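Local coordinates for protein interleukin-20 receptor subunit beta (Homo sapiens, PDB 6DF3) that pairs with IL20RA to form a receptor for IL-19, IL-20 and IL-24, and with IL22RA1 to form one for IL-20 and IL-24, at residues T12-I24 with E59-A71. The protein carries 1 engineered substitution. Sequence-based numbering, arbitrary orientation.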
ATOM      1  N   THR C  12      20.437   8.645   4.690  1.00 51.36           N
ATOM      2  CA  THR C  12      20.015  10.017   4.659  1.00 56.08           C
ATOM      3  C   THR C  12      18.580  10.081   4.096  1.00 55.80           C
ATOM      4  O   THR C  12      18.363   9.627   2.947  1.00 51.50           O
ATOM      5  CB  THR C  12      20.895  10.803   3.672  1.00 56.60           C
ATOM      6  OG1 THR C  12      22.234  10.733   4.125  1.00 65.75           O
ATOM      7  CG2 THR C  12      20.501  12.225   3.721  1.00 66.49           C
ATOM      8  N   ASN C  13      17.657  10.665   4.869  1.00 55.87           N
ATOM      9  CA  ASN C  13      16.216  10.818   4.464  1.00 55.81           C
ATOM     10  C   ASN C  13      15.630   9.540   3.767  1.00 52.98           C
ATOM     11  O   ASN C  13      15.181   9.574   2.609  1.00 53.15           O
ATOM     12  CB  ASN C  13      16.085  12.044   3.578  1.00 55.09           C
ATOM     13  CG  ASN C  13      16.193  13.317   4.360  1.00 60.69           C
ATOM     14  OD1 ASN C  13      15.866  13.373   5.553  1.00 63.01           O
ATOM     15  ND2 ASN C  13      16.696  14.345   3.717  1.00 62.09           N
ATOM     16  N   MET C  14      15.772   8.406   4.443  1.00 52.63           N
ATOM     17  CA  MET C  14      15.323   7.070   3.913  1.00 51.54           C
ATOM     18  C   MET C  14      15.955   6.584   2.653  1.00 50.42           C
ATOM     19  O   MET C  14      15.491   5.614   2.094  1.00 50.92           O
ATOM     20  CB  MET C  14      13.793   6.994   3.804  1.00 48.88           C
ATOM     21  CG  MET C  14      13.129   7.188   5.138  1.00 50.35           C
ATOM     22  SD  MET C  14      13.340   5.806   6.370  1.00 57.00           S
ATOM     23  CE  MET C  14      12.137   4.639   5.700  1.00 53.58           C
ATOM     24  N   LYS C  15      17.062   7.187   2.218  1.00 51.59           N
ATOM     25  CA  LYS C  15      17.916   6.594   1.172  1.00 51.55           C
ATOM     26  C   LYS C  15      19.134   5.896   1.810  1.00 50.87           C
ATOM     27  O   LYS C  15      19.949   6.565   2.486  1.00 50.74           O
ATOM     28  CB  LYS C  15      18.416   7.691   0.242  1.00 57.58           C
ATOM     29  CG  LYS C  15      19.154   7.107  -0.933  1.00 61.29           C
ATOM     30  CD  LYS C  15      19.785   8.196  -1.792  1.00 70.27           C
ATOM     31  CE  LYS C  15      20.469   7.559  -2.994  1.00 79.04           C
ATOM     32  NZ  LYS C  15      21.554   8.422  -3.528  1.00 88.21           N
ATOM     33  N   HIS C  16      19.288   4.585   1.624  1.00 48.25           N
ATOM     34  CA  HIS C  16      20.377   3.866   2.277  1.00 47.26           C
ATOM     35  C   HIS C  16      21.462   3.426   1.322  1.00 48.58           C
ATOM     36  O   HIS C  16      21.241   2.571   0.448  1.00 44.63           O
ATOM     37  CB  HIS C  16      19.862   2.670   3.059  1.00 44.47           C
ATOM     38  CG  HIS C  16      18.490   2.845   3.585  1.00 43.51           C
ATOM     39  ND1 HIS C  16      18.156   3.849   4.472  1.00 42.89           N
ATOM     40  CD2 HIS C  16      17.349   2.108   3.380  1.00 42.48           C
ATOM     41  CE1 HIS C  16      16.843   3.790   4.709  1.00 48.06           C
ATOM     42  NE2 HIS C  16      16.329   2.733   4.066  1.00 44.43           N
ATOM     43  N   LEU C  17      22.662   3.962   1.562  1.00 51.51           N
ATOM     44  CA  LEU C  17      23.857   3.699   0.767  1.00 55.57           C
ATOM     45  C   LEU C  17      24.832   2.793   1.512  1.00 52.73           C
ATOM     46  O   LEU C  17      25.334   3.186   2.529  1.00 50.35           O
ATOM     47  CB  LEU C  17      24.571   5.034   0.472  1.00 59.52           C
ATOM     48  CG  LEU C  17      24.645   5.647  -0.905  1.00 67.50           C
ATOM     49  CD1 LEU C  17      25.692   6.806  -0.978  1.00 70.49           C
ATOM     50  CD2 LEU C  17      24.988   4.594  -1.941  1.00 67.46           C
ATOM     51  N   LEU C  18      25.100   1.595   1.019  1.00 52.52           N
ATOM     52  CA  LEU C  18      26.171   0.759   1.567  1.00 52.42           C
ATOM     53  C   LEU C  18      27.460   1.178   0.887  1.00 57.74           C
ATOM     54  O   LEU C  18      27.402   1.542  -0.295  1.00 62.79           O
ATOM     55  CB  LEU C  18      25.890  -0.720   1.330  1.00 52.68           C
ATOM     56  CG  LEU C  18      26.966  -1.724   1.788  1.00 52.09           C
ATOM     57  CD1 LEU C  18      27.024  -1.678   3.293  1.00 51.71           C
ATOM     58  CD2 LEU C  18      26.641  -3.115   1.289  1.00 51.78           C
ATOM     59  N   MET C  19      28.592   1.193   1.621  1.00 57.23           N
ATOM     60  CA  MET C  19      29.910   1.804   1.155  1.00 63.04           C
ATOM     61  C   MET C  19      31.014   0.994   1.730  1.00 61.45           C
ATOM     62  O   MET C  19      30.840   0.414   2.782  1.00 57.12           O
ATOM     63  CB  MET C  19      30.177   3.251   1.599  1.00 64.68           C
ATOM     64  CG  MET C  19      29.101   4.235   1.128  1.00 69.85           C
ATOM     65  SD  MET C  19      29.142   5.942   1.789  1.00 74.44           S
ATOM     66  CE  MET C  19      29.752   5.657   3.456  1.00 76.16           C
ATOM     67  N   TRP C  20      32.109   0.923   0.998  1.00 61.54           N
ATOM     68  CA  TRP C  20      33.269   0.154   1.408  1.00 64.63           C
ATOM     69  C   TRP C  20      34.495   0.793   0.748  1.00 68.02           C
ATOM     70  O   TRP C  20      34.346   1.595  -0.159  1.00 66.74           O
ATOM     71  CB  TRP C  20      33.074  -1.337   1.061  1.00 62.76           C
ATOM     72  CG  TRP C  20      32.718  -1.598  -0.384  1.00 64.98           C
ATOM     73  CD1 TRP C  20      33.583  -1.788  -1.379  1.00 69.06           C
ATOM     74  CD2 TRP C  20      31.409  -1.694  -0.973  1.00 63.61           C
ATOM     75  NE1 TRP C  20      32.933  -1.989  -2.561  1.00 70.39           N
ATOM     76  CE2 TRP C  20      31.590  -1.940  -2.346  1.00 67.88           C
ATOM     77  CE3 TRP C  20      30.118  -1.601  -0.480  1.00 61.55           C
ATOM     78  CZ2 TRP C  20      30.517  -2.092  -3.251  1.00 67.65           C
ATOM     79  CZ3 TRP C  20      29.037  -1.732  -1.373  1.00 62.45           C
ATOM     80  CH2 TRP C  20      29.250  -1.992  -2.747  1.00 65.43           C
ATOM     81  N   SER C  21      35.697   0.453   1.213  1.00 73.18           N
ATOM     82  CA  SER C  21      36.918   0.874   0.537  1.00 79.13           C
ATOM     83  C   SER C  21      37.127   0.002  -0.710  1.00 80.27           C
ATOM     84  O   SER C  21      36.860  -1.181  -0.674  1.00 78.33           O
ATOM     85  CB  SER C  21      38.158   0.699   1.414  1.00 82.80           C
ATOM     86  OG  SER C  21      37.944   1.233   2.682  1.00 82.23           O
ATOM     87  N   PRO C  22      37.638   0.596  -1.796  1.00 83.47           N
ATOM     88  CA  PRO C  22      37.826  -0.209  -2.981  1.00 86.23           C
ATOM     89  C   PRO C  22      38.957  -1.204  -2.823  1.00 88.92           C
ATOM     90  O   PRO C  22      39.958  -0.910  -2.172  1.00 92.61           O
ATOM     91  CB  PRO C  22      38.187   0.831  -4.047  1.00 89.65           C
ATOM     92  CG  PRO C  22      38.812   1.941  -3.278  1.00 91.10           C
ATOM     93  CD  PRO C  22      37.967   2.018  -2.052  1.00 85.39           C
ATOM     94  N   VAL C  23      38.798  -2.358  -3.436  1.00 89.00           N
ATOM     95  CA  VAL C  23      39.833  -3.360  -3.447  1.00 93.60           C
ATOM     96  C   VAL C  23      40.820  -3.021  -4.551  1.00101.36           C
ATOM     97  O   VAL C  23      40.414  -2.710  -5.674  1.00 98.90           O
ATOM     98  CB  VAL C  23      39.247  -4.752  -3.649  1.00 92.89           C
ATOM     99  CG1 VAL C  23      40.334  -5.783  -3.918  1.00 97.69           C
ATOM    100  CG2 VAL C  23      38.419  -5.098  -2.416  1.00 90.83           C
ATOM    101  N   ILE C  24      42.107  -3.106  -4.210  1.00109.36           N
ATOM    102  CA  ILE C  24      43.188  -2.664  -5.082  1.00118.15           C
ATOM    103  C   ILE C  24      43.482  -3.756  -6.108  1.00123.21           C
ATOM    104  O   ILE C  24      43.658  -4.929  -5.745  1.00125.09           O
ATOM    105  CB  ILE C  24      44.461  -2.266  -4.257  1.00125.83           C
ATOM    106  CG1 ILE C  24      45.201  -1.111  -4.952  1.00134.65           C
ATOM    107  CG2 ILE C  24      45.424  -3.438  -3.975  1.00129.27           C
ATOM    108  CD1 ILE C  24      44.405   0.188  -4.930  1.00131.98           C
ATOM    109  N   GLU C  59      29.949  -1.647 -10.064  1.00 95.64           N
ATOM    110  CA  GLU C  59      31.355  -1.255 -10.269  1.00101.69           C
ATOM    111  C   GLU C  59      31.902  -0.345  -9.175  1.00 99.22           C
ATOM    112  O   GLU C  59      32.984  -0.584  -8.677  1.00103.26           O
ATOM    113  CB  GLU C  59      31.556  -0.594 -11.646  1.00107.95           C
ATOM    114  CG  GLU C  59      33.007  -0.588 -12.099  1.00114.84           C
ATOM    115  CD  GLU C  59      33.266   0.249 -13.357  1.00122.43           C
ATOM    116  OE1 GLU C  59      32.890  -0.181 -14.473  1.00124.93           O
ATOM    117  OE2 GLU C  59      33.889   1.331 -13.237  1.00123.26           O
ATOM    118  N   GLY C  60      31.187   0.711  -8.815  1.00 96.48           N
ATOM    119  CA  GLY C  60      31.734   1.712  -7.870  1.00 97.07           C
ATOM    120  C   GLY C  60      31.831   1.095  -6.486  1.00 93.85           C
ATOM    121  O   GLY C  60      31.300   0.009  -6.293  1.00 86.77           O
ATOM    122  N   PRO C  61      32.458   1.797  -5.505  1.00 93.56           N
ATOM    123  CA  PRO C  61      32.593   1.235  -4.159  1.00 88.03           C
ATOM    124  C   PRO C  61      31.309   1.492  -3.278  1.00 82.88           C
ATOM    125  O   PRO C  61      31.402   1.721  -2.079  1.00 75.56           O
ATOM    126  CB  PRO C  61      33.839   1.959  -3.643  1.00 90.30           C
ATOM    127  CG  PRO C  61      33.722   3.333  -4.255  1.00 93.61           C
ATOM    128  CD  PRO C  61      32.849   3.226  -5.498  1.00 94.68           C
ATOM    129  N   GLU C  62      30.118   1.414  -3.876  1.00 80.88           N
ATOM    130  CA  GLU C  62      28.890   1.623  -3.153  1.00 79.81           C
ATOM    131  C   GLU C  62      27.670   0.947  -3.823  1.00 74.35           C
ATOM    132  O   GLU C  62      27.763   0.367  -4.897  1.00 73.03           O
ATOM    133  CB  GLU C  62      28.694   3.130  -2.889  1.00 81.77           C
ATOM    134  CG  GLU C  62      28.326   3.911  -4.119  1.00 90.53           C
ATOM    135  CD  GLU C  62      28.441   5.424  -3.939  1.00 95.48           C
ATOM    136  OE1 GLU C  62      29.471   5.907  -3.414  1.00101.85           O
ATOM    137  OE2 GLU C  62      27.506   6.138  -4.364  1.00 99.00           O
ATOM    138  N   CYS C  63      26.541   0.980  -3.122  1.00 70.21           N
ATOM    139  CA  CYS C  63      25.290   0.376  -3.578  1.00 64.27           C
ATOM    140  C   CYS C  63      24.140   1.038  -2.853  1.00 58.86           C
ATOM    141  O   CYS C  63      24.075   1.002  -1.620  1.00 51.79           O
ATOM    142  CB  CYS C  63      25.243  -1.110  -3.229  1.00 69.23           C
ATOM    143  SG  CYS C  63      23.707  -2.009  -3.747  1.00 71.74           S
ATOM    144  N   ASP C  64      23.218   1.600  -3.616  1.00 56.22           N
ATOM    145  CA  ASP C  64      21.949   2.001  -3.107  1.00 55.14           C
ATOM    146  C   ASP C  64      21.035   0.776  -2.789  1.00 55.66           C
ATOM    147  O   ASP C  64      20.372   0.247  -3.684  1.00 57.81           O
ATOM    148  CB  ASP C  64      21.282   2.973  -4.085  1.00 58.32           C
ATOM    149  CG  ASP C  64      20.067   3.631  -3.493  1.00 59.24           C
ATOM    150  OD1 ASP C  64      19.546   3.100  -2.478  1.00 51.40           O
ATOM    151  OD2 ASP C  64      19.631   4.687  -4.017  1.00 64.39           O
ATOM    152  N   VAL C  65      20.937   0.390  -1.507  1.00 48.99           N
ATOM    153  CA  VAL C  65      20.157  -0.745  -1.068  1.00 47.95           C
ATOM    154  C   VAL C  65      18.780  -0.308  -0.580  1.00 46.82           C
ATOM    155  O   VAL C  65      18.095  -1.016   0.133  1.00 45.11           O
ATOM    156  CB  VAL C  65      20.882  -1.527   0.078  1.00 48.54           C
ATOM    157  CG1 VAL C  65      22.268  -1.990  -0.360  1.00 49.93           C
ATOM    158  CG2 VAL C  65      21.090  -0.700   1.314  1.00 48.46           C
ATOM    159  N   THR C  66      18.372   0.896  -0.912  1.00 47.15           N
ATOM    160  CA  THR C  66      17.080   1.402  -0.467  1.00 46.73           C
ATOM    161  C   THR C  66      15.947   0.416  -0.740  1.00 45.87           C
ATOM    162  O   THR C  66      15.156   0.132   0.126  1.00 46.79           O
ATOM    163  CB  THR C  66      16.827   2.753  -1.126  1.00 50.66           C
ATOM    164  OG1 THR C  66      17.901   3.677  -0.764  1.00 50.04           O
ATOM    165  CG2 THR C  66      15.409   3.306  -0.741  1.00 49.03           C
ATOM    166  N   ASP C  67      15.891  -0.096  -1.946  1.00 47.79           N
ATOM    167  CA  ASP C  67      14.821  -1.000  -2.348  1.00 50.18           C
ATOM    168  C   ASP C  67      14.854  -2.390  -1.710  1.00 50.12           C
ATOM    169  O   ASP C  67      13.860  -3.039  -1.743  1.00 44.77           O
ATOM    170  CB  ASP C  67      14.761  -1.119  -3.845  1.00 53.61           C
ATOM    171  CG  ASP C  67      14.455   0.210  -4.512  1.00 60.90           C
ATOM    172  OD1 ASP C  67      13.990   1.204  -3.867  1.00 63.15           O
ATOM    173  OD2 ASP C  67      14.781   0.260  -5.672  1.00 61.44           O
ATOM    174  N   ASP C  68      15.956  -2.773  -1.071  1.00 48.48           N
ATOM    175  CA  ASP C  68      16.050  -4.019  -0.372  1.00 47.34           C
ATOM    176  C   ASP C  68      15.644  -3.887   1.090  1.00 47.80           C
ATOM    177  O   ASP C  68      15.297  -4.848   1.700  1.00 44.02           O
ATOM    178  CB  ASP C  68      17.498  -4.491  -0.401  1.00 48.11           C
ATOM    179  CG  ASP C  68      18.074  -4.547  -1.824  1.00 55.60           C
ATOM    180  OD1 ASP C  68      17.441  -5.141  -2.738  1.00 53.82           O
ATOM    181  OD2 ASP C  68      19.186  -4.004  -2.048  1.00 61.84           O
ATOM    182  N   ILE C  69      15.784  -2.704   1.694  1.00 46.18           N
ATOM    183  CA  ILE C  69      15.423  -2.527   3.082  1.00 44.24           C
ATOM    184  C   ILE C  69      13.936  -2.167   3.117  1.00 45.70           C
ATOM    185  O   ILE C  69      13.585  -1.036   2.757  1.00 45.58           O
ATOM    186  CB  ILE C  69      16.279  -1.410   3.746  1.00 46.24           C
ATOM    187  CG1 ILE C  69      17.805  -1.614   3.550  1.00 46.46           C
ATOM    188  CG2 ILE C  69      15.984  -1.326   5.229  1.00 46.73           C
ATOM    189  CD1 ILE C  69      18.301  -2.986   3.749  1.00 46.17           C
ATOM    190  N   THR C  70      13.053  -3.109   3.506  1.00 42.55           N
ATOM    191  CA  THR C  70      11.599  -2.914   3.288  1.00 41.87           C
ATOM    192  C   THR C  70      10.792  -3.153   4.525  1.00 40.57           C
ATOM    193  O   THR C  70       9.515  -3.185   4.513  1.00 42.62           O
ATOM    194  CB  THR C  70      11.084  -3.869   2.201  1.00 47.02           C
ATOM    195  OG1 THR C  70      11.526  -5.138   2.507  1.00 43.84           O
ATOM    196  CG2 THR C  70      11.636  -3.542   0.811  1.00 48.96           C
ATOM    197  N   ALA C  71      11.511  -3.239   5.631  1.00 39.82           N
ATOM    198  CA  ALA C  71      10.905  -3.267   6.924  1.00 40.14           C
ATOM    199  C   ALA C  71      11.777  -2.501   7.974  1.00 40.38           C
ATOM    200  O   ALA C  71      13.015  -2.447   7.899  1.00 41.92           O
ATOM    201  CB  ALA C  71      10.706  -4.699   7.333  1.00 41.14           C
TER
HETATM  202  O   HOH W   1      13.705   1.799   3.443  1.00 47.16           O
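The indole of Trp-20 lies flat against the backbone of the facing strand: Pro-61 O sits 3.6 Å above the ring plane, over its centre, Glu-62 N covers the same face nearer the rim, and Leu-18 CG meets the edge in plane. A chi1 of 53°, which sets CG between the backbone N and the carbonyl carbon, folds the ring back over Pro-61 and Glu-62, while CH2 reaches to 4.1 Å from Cys-63 CB. Beyond the strands, Tyr-32 packs edge-to-face with the indole. With the indole cut back to an alanine, the Pro-61–Glu-62 peptide would probably lose its cover and a gap open beside Cys-63, which is disulfide-bonded to Cys-55. At the other end, the His-16 ring carries Met-14 O over one face, and CD2 approaches Ile-69 CB at 3.7 Å. ND1 is hydrogen-bonded to Ser-11; NE2 meets in plane a water that donates to Ile-69 O, so both ring nitrogens have partners, which probably holds the ring's rotation.

Between these rings, strands 15-19 and 62-64 run antiparallel. Leu-18 and Cys-63 form the hydrogen-bonded pair, Leu-18 N to Cys-63 O at 2.9 Å, flanked by a longer bond from Trp-20 N to Pro-61 O. Val-65 N then reaches His-16 O almost head-on (C=O...N 174°). Past it the Thr-66 side chain takes over from the backbone: OG1 accepts from His-16 N at 2.9 Å, while Asp-64 OD1 receives Thr-66 N in an Asx turn.

This is edge-strand pairing in the three-stranded sheet of the first fibronectin type III domain. Leu-18, Trp-20 and Cys-63 belong to the buried side; across the sheet, Lys-15 NZ stays 4.2 Å from Asp-64 OD2, short of a salt bridge. Taken together, the bonds suggest strands joined mainly through backbone and indole cover, with charge a lesser part.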